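Putative uncharacterized protein PAE0789 (PDB 2ZYZ) is the structural, probably non-catalytic, subunit of an archaeal splicing endonuclease, and is thought to take part in nucleic acid binding. Local coordinates at residues L90-N93 and D94-T98. Residues are numbered along the deposited sequence; the frame is centred on the assembly and turned at random.
Sequences LVSN and DGTVT
Ser-92 and Asp-94 meet through their side chains inside a 3:5 beta hairpin: strand 86-91 reverses through a type I turn from Ser-92 to Gly-95, followed by a G1 beta bulge at Gly-95 and Thr-96 opposite Ser-92, and returns as strand 97-104. Ser-92 points OG into the turn, between its own backbone N and carbonyl carbon (chi1 78°). From there the hydroxyl donates to Asp-94 OD1 at 3.0 Å, while OG also accepts the backbone N-H of Thr-96 over 3.1 Å. Serine suits the place because one short, buried hydroxyl serves a carboxylate and an amide at once. Asp-94 carries its short carboxylate on a similarly placed CG (chi1 69°), reaching that hydroxyl and helping to fix its rotation.

The turn closes with Gly-95 N donating to Ser-92 O at 3.1 Å, fairly straight at the N-H, though the donor stands well above the carbonyl plane. Gly-95 takes the left-handed conformation of the first bulge position, which glycine adopts without strain. Thr-96 O receives Ser-92 N at 2.9 Å, and Leu-90 and Thr-98 form a hydrogen-bonded antiparallel pair.

Val-91 and Val-97, the non-hydrogen-bonded pair, are beta-branched residues suited to strands; their CG1 and CG2, respectively, approach to 4.4 Å. Both pack on Val-28, which joins the turn end of the hairpin to helix 23-34. A basic side chain of a neighbouring subunit hydrogen-bonds to Asp-94 O.

The Asn-93 amide and Asp-94 carboxylate planes stand 83° apart; a water lies 3.0 Å from Asn-93 OD1 and, in a weak contact, 3.3 Å from Asp-94 OD2, and may not serve both at once.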
ATOM      1  N   LEU C  90       2.684  11.180 -13.115  1.00 13.99           N
ATOM      2  CA  LEU C  90       1.802  11.254 -11.968  1.00 14.10           C
ATOM      3  C   LEU C  90       1.700  12.659 -11.423  1.00 15.30           C
ATOM      4  O   LEU C  90       2.681  13.228 -11.115  1.00 14.91           O
ATOM      5  CB  LEU C  90       2.288  10.344 -10.867  1.00 14.59           C
ATOM      6  CG  LEU C  90       2.710   8.940 -11.291  1.00 12.99           C
ATOM      7  CD1 LEU C  90       3.203   8.160 -10.174  1.00 15.03           C
ATOM      8  CD2 LEU C  90       1.748   8.211 -11.986  1.00 14.52           C
ATOM      9  N   VAL C  91       0.505  13.183 -11.304  1.00 14.61           N
ATOM     10  CA  VAL C  91       0.349  14.559 -10.891  1.00 14.96           C
ATOM     11  C   VAL C  91      -0.430  14.682  -9.597  1.00 15.18           C
ATOM     12  O   VAL C  91      -1.480  14.127  -9.475  1.00 14.24           O
ATOM     13  CB  VAL C  91      -0.375  15.383 -11.950  1.00 16.17           C
ATOM     14  CG1 VAL C  91      -0.234  16.846 -11.670  1.00 16.58           C
ATOM     15  CG2 VAL C  91       0.128  15.063 -13.276  1.00 19.68           C
ATOM     16  N   SER C  92       0.135  15.380  -8.630  1.00 14.66           N
ATOM     17  CA  SER C  92      -0.524  15.551  -7.358  1.00 15.57           C
ATOM     18  C   SER C  92      -1.700  16.504  -7.476  1.00 16.92           C
ATOM     19  O   SER C  92      -1.824  17.167  -8.402  1.00 17.65           O
ATOM     20  CB  SER C  92       0.427  16.082  -6.316  1.00 17.08           C
ATOM     21  OG  SER C  92       0.567  17.419  -6.529  1.00 16.30           O
ATOM     22  N   ASN C  93      -2.483  16.607  -6.431  1.00 17.62           N
ATOM     23  CA  ASN C  93      -3.731  17.341  -6.523  1.00 19.13           C
ATOM     24  C   ASN C  93      -3.504  18.819  -6.701  1.00 19.98           C
ATOM     25  O   ASN C  93      -4.387  19.545  -7.123  1.00 20.45           O
ATOM     26  CB  ASN C  93      -4.621  17.092  -5.313  1.00 19.17           C
ATOM     27  CG  ASN C  93      -3.955  17.462  -4.005  1.00 17.87           C
ATOM     28  OD1 ASN C  93      -3.062  18.238  -3.950  1.00 19.94           O
ATOM     29  ND2 ASN C  93      -4.420  16.887  -2.950  1.00 22.33           N
ATOM     30  N   ASP C  94      -2.295  19.235  -6.375  1.00 20.38           N
ATOM     31  CA  ASP C  94      -1.873  20.605  -6.523  1.00 22.02           C
ATOM     32  C   ASP C  94      -0.667  20.838  -7.463  1.00 22.02           C
ATOM     33  O   ASP C  94      -0.046  21.852  -7.422  1.00 23.22           O
ATOM     34  CB  ASP C  94      -1.692  21.263  -5.172  1.00 22.25           C
ATOM     35  CG  ASP C  94      -0.536  20.721  -4.411  1.00 26.55           C
ATOM     36  OD1 ASP C  94       0.152  19.896  -4.963  1.00 27.64           O
ATOM     37  OD2 ASP C  94      -0.329  21.116  -3.257  1.00 30.52           O
ATOM     38  N   GLY C  95      -0.338  19.872  -8.317  1.00 20.97           N
ATOM     39  CA  GLY C  95       0.435  20.132  -9.510  1.00 19.62           C
ATOM     40  C   GLY C  95       1.905  19.699  -9.561  1.00 19.90           C
ATOM     41  O   GLY C  95       2.623  20.097 -10.427  1.00 20.11           O
ATOM     42  N   THR C  96       2.328  18.866  -8.631  1.00 18.31           N
ATOM     43  CA  THR C  96       3.660  18.304  -8.611  1.00 18.64           C
ATOM     44  C   THR C  96       3.698  17.023  -9.447  1.00 17.22           C
ATOM     45  O   THR C  96       2.838  16.218  -9.335  1.00 17.71           O
ATOM     46  CB  THR C  96       4.126  18.028  -7.193  1.00 19.40           C
ATOM     47  OG1 THR C  96       4.113  19.211  -6.430  1.00 22.57           O
ATOM     48  CG2 THR C  96       5.482  17.520  -7.164  1.00 21.55           C
ATOM     49  N   VAL C  97       4.720  16.881 -10.277  1.00 16.76           N
ATOM     50  CA  VAL C  97       4.790  15.822 -11.234  1.00 16.83           C
ATOM     51  C   VAL C  97       5.933  14.843 -10.961  1.00 16.89           C
ATOM     52  O   VAL C  97       7.019  15.251 -10.738  1.00 18.11           O
ATOM     53  CB  VAL C  97       4.925  16.332 -12.672  1.00 17.19           C
ATOM     54  CG1 VAL C  97       4.770  15.200 -13.610  1.00 18.58           C
ATOM     55  CG2 VAL C  97       3.931  17.378 -12.964  1.00 15.82           C
ATOM     56  N   THR C  98       5.630  13.567 -10.968  1.00 16.63           N
ATOM     57  CA  THR C  98       6.582  12.496 -10.736  1.00 17.73           C
ATOM     58  C   THR C  98       6.419  11.472 -11.837  1.00 17.36           C
ATOM     59  O   THR C  98       5.340  11.195 -12.186  1.00 19.35           O
ATOM     60  CB  THR C  98       6.253  11.783  -9.405  1.00 18.27           C
ATOM     61  OG1 THR C  98       6.264  12.725  -8.357  1.00 19.60           O
ATOM     62  CG2 THR C  98       7.281  10.720  -9.079  1.00 19.10           C
TER
HETATM   63  O   HOH W   1      -2.304  19.318  -1.281  0.50 17.53           O